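Local coordinates for protein acetyltransferase of GNAT family (PDB 3D8P) that probably transfers an acetyl group from acetyl-coenzyme A to an acceptor substrate, as a member of the GNAT family of acetyltransferases, at residues E16-I21 with I33-Q38; K26-I31 with G89-K94; H46-L49 with Q54-L57. All coordinates share one frame; numbering follows the deposited sequence.

Interaction 1 (E16-I21 with I33-Q38); sequences ELIEFI and IDRDDQ. With CA (calcium ion), chain C.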
loop_
_atom_site.group_PDB
_atom_site.type_symbol
_atom_site.label_atom_id
_atom_site.label_comp_id
_atom_site.label_asym_id
_atom_site.label_seq_id
_atom_site.Cartn_x
_atom_site.Cartn_y
_atom_site.Cartn_z
ATOM N N GLU A 16 -7.857 -5.367 -13.613
ATOM C CA GLU A 16 -8.494 -4.191 -13.041
ATOM C C GLU A 16 -7.556 -3.452 -12.087
ATOM O O GLU A 16 -7.460 -2.223 -12.145
ATOM C CB GLU A 16 -9.801 -4.550 -12.314
ATOM C CG GLU A 16 -10.617 -3.294 -11.950
ATOM C CD GLU A 16 -11.853 -3.567 -11.117
ATOM O OE1 GLU A 16 -12.303 -4.720 -11.044
ATOM O OE2 GLU A 16 -12.394 -2.607 -10.540
ATOM N N LEU A 17 -6.866 -4.209 -11.228
ATOM C CA LEU A 17 -5.936 -3.653 -10.254
ATOM C C LEU A 17 -4.820 -2.892 -10.929
ATOM O O LEU A 17 -4.534 -1.762 -10.586
ATOM C CB LEU A 17 -5.327 -4.759 -9.398
ATOM C CG LEU A 17 -4.295 -4.301 -8.351
ATOM C CD1 LEU A 17 -4.948 -3.328 -7.431
ATOM C CD2 LEU A 17 -3.712 -5.448 -7.540
ATOM N N ILE A 18 -4.185 -3.531 -11.903
ATOM C CA ILE A 18 -3.127 -2.895 -12.680
ATOM C C ILE A 18 -3.593 -1.610 -13.401
ATOM O O ILE A 18 -2.910 -0.580 -13.309
ATOM C CB ILE A 18 -2.488 -3.880 -13.656
ATOM C CG1 ILE A 18 -1.775 -4.989 -12.862
ATOM C CG2 ILE A 18 -1.486 -3.156 -14.556
ATOM C CD1 ILE A 18 -1.428 -6.210 -13.689
ATOM N N GLU A 19 -4.734 -1.637 -14.087
ATOM C CA GLU A 19 -5.260 -0.419 -14.725
ATOM C C GLU A 19 -5.609 0.701 -13.744
ATOM O O GLU A 19 -5.440 1.882 -14.063
ATOM C CB GLU A 19 -6.488 -0.710 -15.561
ATOM C CG GLU A 19 -6.970 0.515 -16.342
ATOM N N PHE A 20 -6.107 0.325 -12.567
ATOM C CA PHE A 20 -6.430 1.266 -11.484
ATOM C C PHE A 20 -5.187 1.985 -10.986
ATOM O O PHE A 20 -5.133 3.199 -10.948
ATOM C CB PHE A 20 -7.109 0.507 -10.325
ATOM C CG PHE A 20 -7.405 1.345 -9.111
ATOM C CD1 PHE A 20 -8.537 2.138 -9.058
ATOM C CD2 PHE A 20 -6.568 1.321 -8.012
ATOM C CE1 PHE A 20 -8.810 2.890 -7.940
ATOM C CE2 PHE A 20 -6.844 2.076 -6.892
ATOM C CZ PHE A 20 -7.966 2.851 -6.854
ATOM N N ILE A 21 -4.179 1.226 -10.591
ATOM C CA ILE A 21 -2.951 1.802 -10.092
ATOM C C ILE A 21 -2.284 2.678 -11.181
ATOM O O ILE A 21 -1.973 3.847 -10.941
ATOM C CB ILE A 21 -2.029 0.676 -9.548
ATOM C CG1 ILE A 21 -2.658 0.079 -8.280
ATOM C CG2 ILE A 21 -0.652 1.206 -9.269
ATOM C CD1 ILE A 21 -1.841 -1.002 -7.548
ATOM N N ILE A 33 6.406 6.076 -14.849
ATOM C CA ILE A 33 6.405 4.683 -14.391
ATOM C C ILE A 33 5.419 3.956 -15.267
ATOM O O ILE A 33 4.441 4.547 -15.727
ATOM C CB ILE A 33 5.944 4.574 -12.931
ATOM C CG1 ILE A 33 6.379 3.231 -12.341
ATOM C CG2 ILE A 33 4.411 4.810 -12.839
ATOM C CD1 ILE A 33 6.200 3.098 -10.819
ATOM N N ASP A 34 5.652 2.683 -15.531
ATOM C CA ASP A 34 4.650 1.955 -16.300
ATOM C C ASP A 34 4.494 0.523 -15.830
ATOM O O ASP A 34 4.970 0.196 -14.765
ATOM C CB ASP A 34 4.840 2.141 -17.822
ATOM C CG ASP A 34 6.197 1.766 -18.296
ATOM O OD1 ASP A 34 6.868 1.008 -17.586
ATOM O OD2 ASP A 34 6.585 2.233 -19.384
ATOM N N ARG A 35 3.787 -0.315 -16.579
ATOM C CA ARG A 35 3.491 -1.656 -16.092
ATOM C C ARG A 35 4.730 -2.528 -15.887
ATOM O O ARG A 35 4.838 -3.240 -14.882
ATOM C CB ARG A 35 2.495 -2.325 -17.030
ATOM C CG ARG A 35 2.207 -3.776 -16.705
ATOM C CD ARG A 35 0.989 -4.249 -17.427
ATOM N NE ARG A 35 0.706 -5.632 -17.088
ATOM C CZ ARG A 35 -0.480 -6.212 -17.235
ATOM N NH1 ARG A 35 -1.523 -5.539 -17.723
ATOM N NH2 ARG A 35 -0.632 -7.474 -16.877
ATOM N N ASP A 36 5.683 -2.440 -16.813
ATOM C CA ASP A 36 6.874 -3.282 -16.744
ATOM C C ASP A 36 7.896 -2.808 -15.701
ATOM O O ASP A 36 8.899 -3.495 -15.500
ATOM C CB ASP A 36 7.472 -3.560 -18.154
ATOM C CG ASP A 36 8.045 -2.309 -18.838
ATOM O OD1 ASP A 36 8.406 -1.358 -18.124
ATOM O OD2 ASP A 36 8.153 -2.283 -20.093
ATOM N N ASP A 37 7.631 -1.679 -15.033
ATOM C CA ASP A 37 8.412 -1.242 -13.874
ATOM C C ASP A 37 7.886 -1.870 -12.592
ATOM O O ASP A 37 8.519 -1.762 -11.542
ATOM C CB ASP A 37 8.360 0.286 -13.717
ATOM C CG ASP A 37 9.035 1.022 -14.867
ATOM O OD1 ASP A 37 10.125 0.582 -15.292
ATOM O OD2 ASP A 37 8.493 2.046 -15.346
ATOM N N GLN A 38 6.742 -2.554 -12.668
ATOM C CA GLN A 38 6.058 -3.029 -11.466
ATOM C C GLN A 38 5.689 -4.498 -11.572
ATOM O O GLN A 38 4.516 -4.852 -11.458
ATOM C CB GLN A 38 4.811 -2.176 -11.244
ATOM C CG GLN A 38 5.112 -0.666 -11.356
ATOM C CD GLN A 38 3.911 0.208 -11.096
ATOM O OE1 GLN A 38 3.513 0.404 -9.950
ATOM N NE2 GLN A 38 3.347 0.763 -12.159
HETATM CA CA CA C . 9.300 1.138 -17.971
#

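Interaction 2 (K26-I31 with G89-K94); sequences KNEFNI and GYRNLK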
loop_
_atom_site.group_PDB
_atom_site.type_symbol
_atom_site.label_atom_id
_atom_site.label_comp_id
_atom_site.label_asym_id
_atom_site.label_seq_id
_atom_site.Cartn_x
_atom_site.Cartn_y
_atom_site.Cartn_z
ATOM N N LYS A 26 0.058 7.458 -13.561
ATOM C CA LYS A 26 0.451 8.069 -14.841
ATOM C C LYS A 26 -0.409 9.236 -15.268
ATOM O O LYS A 26 0.100 10.229 -15.778
ATOM C CB LYS A 26 0.428 7.024 -15.966
ATOM C CG LYS A 26 1.326 5.807 -15.703
ATOM C CD LYS A 26 1.337 4.790 -16.857
ATOM C CE LYS A 26 1.994 5.341 -18.126
ATOM N NZ LYS A 26 3.412 5.748 -17.895
ATOM N N ASN A 27 -1.718 9.096 -15.107
ATOM C CA ASN A 27 -2.639 10.132 -15.550
ATOM C C ASN A 27 -2.795 11.251 -14.545
ATOM O O ASN A 27 -2.726 12.427 -14.916
ATOM C CB ASN A 27 -4.022 9.561 -15.882
ATOM C CG ASN A 27 -3.997 8.603 -17.065
ATOM O OD1 ASN A 27 -3.225 8.779 -18.020
ATOM N ND2 ASN A 27 -4.866 7.599 -17.019
ATOM N N GLU A 28 -3.005 10.898 -13.281
ATOM C CA GLU A 28 -3.278 11.918 -12.259
ATOM C C GLU A 28 -2.020 12.550 -11.668
ATOM O O GLU A 28 -1.981 13.768 -11.462
ATOM C CB GLU A 28 -4.158 11.356 -11.135
ATOM C CG GLU A 28 -4.340 12.308 -9.940
ATOM C CD GLU A 28 -5.197 11.724 -8.827
ATOM O OE1 GLU A 28 -5.417 10.486 -8.800
ATOM O OE2 GLU A 28 -5.644 12.517 -7.969
ATOM N N PHE A 29 -1.018 11.724 -11.359
ATOM C CA PHE A 29 0.221 12.222 -10.748
ATOM C C PHE A 29 1.389 12.423 -11.720
ATOM O O PHE A 29 2.444 12.908 -11.309
ATOM C CB PHE A 29 0.615 11.353 -9.547
ATOM C CG PHE A 29 -0.245 11.599 -8.350
ATOM C CD1 PHE A 29 0.025 12.666 -7.501
ATOM C CD2 PHE A 29 -1.359 10.808 -8.102
ATOM C CE1 PHE A 29 -0.801 12.933 -6.414
ATOM C CE2 PHE A 29 -2.191 11.061 -7.029
ATOM C CZ PHE A 29 -1.911 12.122 -6.170
ATOM N N ASN A 30 1.177 12.053 -12.983
ATOM C CA ASN A 30 2.185 12.191 -14.024
ATOM C C ASN A 30 3.540 11.561 -13.617
ATOM O O ASN A 30 4.603 12.097 -13.913
ATOM C CB ASN A 30 2.315 13.675 -14.419
ATOM C CG ASN A 30 0.987 14.274 -14.936
ATOM O OD1 ASN A 30 0.430 15.201 -14.337
ATOM N ND2 ASN A 30 0.478 13.731 -16.041
ATOM N N ILE A 31 3.489 10.410 -12.946
ATOM C CA ILE A 31 4.702 9.693 -12.540
ATOM C C ILE A 31 5.277 8.930 -13.728
ATOM O O ILE A 31 4.539 8.289 -14.468
ATOM C CB ILE A 31 4.430 8.743 -11.400
ATOM C CG1 ILE A 31 4.031 9.582 -10.170
ATOM C CG2 ILE A 31 5.677 7.909 -11.123
ATOM C CD1 ILE A 31 3.484 8.795 -9.037
ATOM N N GLY A 89 -12.409 10.107 -6.747
ATOM C CA GLY A 89 -13.833 10.311 -6.454
ATOM C C GLY A 89 -14.322 9.724 -5.133
ATOM O O GLY A 89 -15.506 9.848 -4.824
ATOM N N TYR A 90 -13.426 9.090 -4.362
ATOM C CA TYR A 90 -13.768 8.459 -3.076
ATOM C C TYR A 90 -12.793 8.811 -1.945
ATOM O O TYR A 90 -12.772 8.107 -0.930
ATOM C CB TYR A 90 -13.751 6.922 -3.219
ATOM C CG TYR A 90 -14.810 6.292 -4.107
ATOM C CD1 TYR A 90 -14.757 6.420 -5.491
ATOM C CD2 TYR A 90 -15.835 5.505 -3.561
ATOM C CE1 TYR A 90 -15.716 5.834 -6.311
ATOM C CE2 TYR A 90 -16.807 4.909 -4.375
ATOM C CZ TYR A 90 -16.740 5.073 -5.756
ATOM O OH TYR A 90 -17.668 4.467 -6.599
ATOM N N ARG A 91 -12.004 9.884 -2.090
ATOM C CA ARG A 91 -10.947 10.213 -1.094
ATOM C C ARG A 91 -11.370 10.920 0.211
ATOM O O ARG A 91 -10.539 11.106 1.104
ATOM C CB ARG A 91 -9.799 11.030 -1.724
ATOM C CG ARG A 91 -9.061 10.301 -2.803
ATOM C CD ARG A 91 -7.618 10.742 -2.943
ATOM N NE ARG A 91 -7.020 10.000 -4.054
ATOM C CZ ARG A 91 -6.473 10.527 -5.151
ATOM N NH1 ARG A 91 -6.307 11.840 -5.287
ATOM N NH2 ARG A 91 -6.027 9.708 -6.107
ATOM N N ASN A 92 -12.618 11.358 0.328
ATOM C CA ASN A 92 -13.059 11.898 1.618
ATOM C C ASN A 92 -14.258 11.073 2.124
ATOM O O ASN A 92 -15.327 11.596 2.480
ATOM C CB ASN A 92 -13.287 13.415 1.556
ATOM C CG ASN A 92 -11.971 14.197 1.459
ATOM N N LEU A 93 -14.051 9.755 2.089
ATOM C CA LEU A 93 -14.965 8.772 2.661
ATOM C C LEU A 93 -14.195 7.880 3.672
ATOM O O LEU A 93 -14.691 6.838 4.102
ATOM C CB LEU A 93 -15.653 7.961 1.543
ATOM C CG LEU A 93 -16.893 8.655 0.928
ATOM C CD1 LEU A 93 -16.537 9.960 0.182
ATOM C CD2 LEU A 93 -17.683 7.706 0.014
ATOM N N LYS A 94 -12.997 8.322 4.063
ATOM C CA LYS A 94 -12.120 7.597 4.994
ATOM C C LYS A 94 -11.766 6.158 4.561
ATOM O O LYS A 94 -11.557 5.266 5.406
ATOM C CB LYS A 94 -12.691 7.628 6.415
ATOM C CG LYS A 94 -12.741 9.031 7.023
ATOM C CD LYS A 94 -13.257 9.001 8.457
#

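Interaction 3 (H46-L49 with Q54-L57); sequences HNYL and QFWL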
loop_
_atom_site.group_PDB
_atom_site.type_symbol
_atom_site.label_atom_id
_atom_site.label_comp_id
_atom_site.label_asym_id
_atom_site.label_seq_id
_atom_site.Cartn_x
_atom_site.Cartn_y
_atom_site.Cartn_z
ATOM N N HIS A 46 1.604 -14.508 -5.333
ATOM C CA HIS A 46 2.942 -14.946 -5.065
ATOM C C HIS A 46 3.748 -13.901 -4.286
ATOM O O HIS A 46 4.355 -14.215 -3.258
ATOM C CB HIS A 46 3.652 -15.310 -6.353
ATOM C CG HIS A 46 5.072 -15.692 -6.148
ATOM N ND1 HIS A 46 6.110 -14.825 -6.393
ATOM C CD2 HIS A 46 5.629 -16.828 -5.670
ATOM C CE1 HIS A 46 7.252 -15.414 -6.085
ATOM N NE2 HIS A 46 6.988 -16.637 -5.660
ATOM N N ASN A 47 3.731 -12.658 -4.753
ATOM C CA ASN A 47 4.564 -11.614 -4.116
ATOM C C ASN A 47 4.062 -11.111 -2.767
ATOM O O ASN A 47 4.876 -10.733 -1.946
ATOM C CB ASN A 47 4.796 -10.422 -5.049
ATOM C CG ASN A 47 5.493 -10.825 -6.322
ATOM O OD1 ASN A 47 5.047 -10.484 -7.404
ATOM N ND2 ASN A 47 6.541 -11.614 -6.202
ATOM N N TYR A 48 2.753 -11.140 -2.536
ATOM C CA TYR A 48 2.157 -10.587 -1.304
ATOM C C TYR A 48 1.516 -11.626 -0.414
ATOM O O TYR A 48 1.868 -11.713 0.746
ATOM C CB TYR A 48 1.111 -9.512 -1.634
ATOM C CG TYR A 48 1.708 -8.277 -2.249
ATOM C CD1 TYR A 48 2.148 -7.223 -1.445
ATOM C CD2 TYR A 48 1.857 -8.159 -3.634
ATOM C CE1 TYR A 48 2.712 -6.062 -2.012
ATOM C CE2 TYR A 48 2.410 -7.033 -4.202
ATOM C CZ TYR A 48 2.838 -5.973 -3.368
ATOM O OH TYR A 48 3.385 -4.832 -3.907
ATOM N N LEU A 49 0.582 -12.410 -0.953
ATOM C CA LEU A 49 -0.190 -13.329 -0.139
ATOM C C LEU A 49 0.579 -14.561 0.299
ATOM O O LEU A 49 0.501 -14.933 1.452
ATOM C CB LEU A 49 -1.491 -13.731 -0.839
ATOM C CG LEU A 49 -2.387 -12.586 -1.341
ATOM C CD1 LEU A 49 -3.758 -13.122 -1.806
ATOM C CD2 LEU A 49 -2.536 -11.477 -0.304
ATOM N N GLN A 54 0.232 -9.151 2.750
ATOM C CA GLN A 54 -1.182 -8.838 2.614
ATOM C C GLN A 54 -1.441 -8.036 1.347
ATOM O O GLN A 54 -0.595 -7.320 0.863
ATOM C CB GLN A 54 -1.652 -7.974 3.787
ATOM C CG GLN A 54 -1.527 -8.593 5.177
ATOM C CD GLN A 54 -1.691 -7.563 6.286
ATOM O OE1 GLN A 54 -2.635 -6.799 6.286
ATOM N NE2 GLN A 54 -0.752 -7.538 7.229
ATOM N N PHE A 55 -2.631 -8.188 0.796
ATOM C CA PHE A 55 -3.093 -7.290 -0.245
ATOM C C PHE A 55 -4.619 -7.241 -0.165
ATOM O O PHE A 55 -5.316 -8.258 -0.347
ATOM C CB PHE A 55 -2.562 -7.657 -1.642
ATOM C CG PHE A 55 -2.454 -6.477 -2.534
ATOM C CD1 PHE A 55 -3.605 -5.835 -2.989
ATOM C CD2 PHE A 55 -1.228 -5.940 -2.859
ATOM C CE1 PHE A 55 -3.533 -4.723 -3.784
ATOM C CE2 PHE A 55 -1.144 -4.825 -3.661
ATOM C CZ PHE A 55 -2.298 -4.208 -4.129
ATOM N N TRP A 56 -5.118 -6.044 0.154
ATOM C CA TRP A 56 -6.536 -5.792 0.368
ATOM C C TRP A 56 -7.067 -4.815 -0.670
ATOM O O TRP A 56 -6.340 -3.931 -1.150
ATOM C CB TRP A 56 -6.779 -5.216 1.768
ATOM C CG TRP A 56 -6.232 -6.048 2.895
ATOM C CD1 TRP A 56 -5.096 -5.791 3.626
ATOM C CD2 TRP A 56 -6.783 -7.265 3.426
ATOM N NE1 TRP A 56 -4.908 -6.774 4.566
ATOM C CE2 TRP A 56 -5.926 -7.688 4.471
ATOM C CE3 TRP A 56 -7.921 -8.030 3.130
ATOM C CZ2 TRP A 56 -6.171 -8.838 5.218
ATOM C CZ3 TRP A 56 -8.162 -9.171 3.860
ATOM C CH2 TRP A 56 -7.279 -9.575 4.891
ATOM N N LEU A 57 -8.330 -5.004 -1.028
ATOM C CA LEU A 57 -9.019 -4.119 -1.955
ATOM C C LEU A 57 -10.223 -3.519 -1.271
ATOM O O LEU A 57 -10.982 -4.223 -0.611
ATOM C CB LEU A 57 -9.521 -4.892 -3.180
ATOM C CG LEU A 57 -8.484 -5.715 -3.930
ATOM C CD1 LEU A 57 -9.140 -6.460 -5.063
ATOM C CD2 LEU A 57 -7.340 -4.819 -4.431
#

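Interaction 1 (E16-I21 with I33-Q38)
The guanidinium of Arg35 lies with one face against Ile18 of the helix: Ile18 CD1 sits 3.5 Å from Arg35 NH2, above the plane and displaced toward its rim, while Ile18 CG2 follows the chain further back, 3.9 Å from Arg35 CD. Salt bridges to Glu42 from NE and to Glu15 from NH1 hold the group in this attitude. Arg35 carries CG opposite its backbone N (chi1 174°) and runs extended to NE, which brings the guanidinium out to the helix; the two side chains cross at about a right angle. The other flat group, the Gln38 amide, brings OE1 to 4.3 Å from Ile21 CG2, a loose touch. Its NE2 donates to Asp34 O at 3.1 Å, the acceptor lying in the amide plane; NE2 stands well above the carbonyl plane of Asp34 rather than on a lone pair, and Asp37 N reaches the same oxygen from the opposite face. Gln38 OE1 in turn accepts from Gln25 and Lys83. From the same turn three carboxylates converge on a calcium ion: Asp34 OD1 binds at 2.5 Å, Asp36 OD1 at 2.7 Å, and Asp37 offers both oxygens at longer range. Asp37 OD2 also accepts a hydrogen bond from Asp34 N. The whole is an acidic metal-binding loop with a short 3-10 turn, packed on the first helix of a GNAT fold.

Interaction 2 (K26-I31 with G89-K94)
Glu28 and Arg91 reach for each other from opposite directions and meet end-on, with carboxylate and guanidinium planes only 9° apart. Each oxygen has its own nitrogen: Arg91 NH1 donates to Glu28 OE2 at 2.8 Å and Arg91 NH2 to Glu28 OE1 at 2.9 Å, both fairly straight. The two hydrogens arrive on the syn sides, somewhat out of the carboxylate plane, in a bidentate salt bridge, and two bonds between flat groups resist rotation of either one. Both chains are stretched out to make the span: Glu28 sends CG opposite its backbone N (chi1 173°) and continues straight, and Arg91 is extended from CG to NE, which bridges backbones whose nearest CA atoms, those of Glu28 and Gly89, are still 12.2 Å apart.

In the GNAT fold the loop that follows the fourth strand and leads into the next helix is where family members usually bind the pyrophosphate of acetyl-coenzyme A. Segment 89-94 occupies that place, so the bridge joins the end of helix 14-28 to a probable cofactor-binding loop.

Phe29 flanks the pair. The ring and the arginine run alongside in opposite directions, ring and guanidinium planes 38° apart, and Arg91 NH2 stands near the ring plane at the edge, 4.2 Å from Phe29 CE2. The ring also meets that of Phe123, and an acetate ion, probably from the crystallisation liquor, has its nearest atom about 3 Å from the Phe29 side chain. Arg91 NE donates to Val86 O, which ties the inner end of the guanidinium to the close of strand 78-86.

Interaction 3 (H46-L49 with Q54-L57)
With CG set opposite its carbonyl carbon (chi1 -67°), the Tyr48 side chain turns its ring toward the strand, while Phe55, whose CG lies on the far side from its backbone N (chi1 -152°), sends its own ring to meet it. The result is a T-shaped aromatic pair at the join between helix 44-49 and strand 54-59, the second strand of the GNAT sheet, linked by a four-residue connection. Phe55 supplies the edge and Tyr48 the face: the planes stand at 78° and the ring centroids of Tyr48 and Phe55 are 5.0 Å apart. Phe55 CD2 sits over the centre of the tyrosine ring, 3.8 Å from Tyr48 CG and nearly as close to the other ring atoms. Backbone joins in as well, for Gln54 O approaches Tyr48 CD1 to 3.6 Å, obliquely to the ring. At its far end the tyrosine is anchored by a hydrogen bond between its hydroxyl group and Asp40.

Gln54 and Trp56 set out on the other side of the strand, where Gln54 packs on helix 95-109. There Trp56 NE1 donates to Gln54 OE1 at 2.9 Å, nearly straight, with the donor on a lone pair in the carbonyl plane. Leu49 completes the contact with its CD2 alone, which lies 4.0 Å from Phe55 CB and reaches to 3.5 Å from Phe55 N.

In the fold
Interactions 1 and 2 share helix 14-28: the first uses its early turns, the second its end, and their centres lie 15 Å apart. They touch where Lys26 NZ probably hydrogen-bonds to Ile33 O. Interaction 3 comes later in the chain than interaction 1, and its centre is also 15 Å from it; here Leu17 of the helix packs on Phe55 and Leu57 of strand 54-59. Interaction 2 spans both segments of interaction 3, yet the two stay about 11 Å apart at their nearest atoms, on opposite sides of the chain's centre. Interaction 1 thus joins helix 14-28 to the calcium-binding loop, interaction 2 joins that helix's end to the probable cofactor loop, and interaction 3 joins helix 44-49 to strand 54-59.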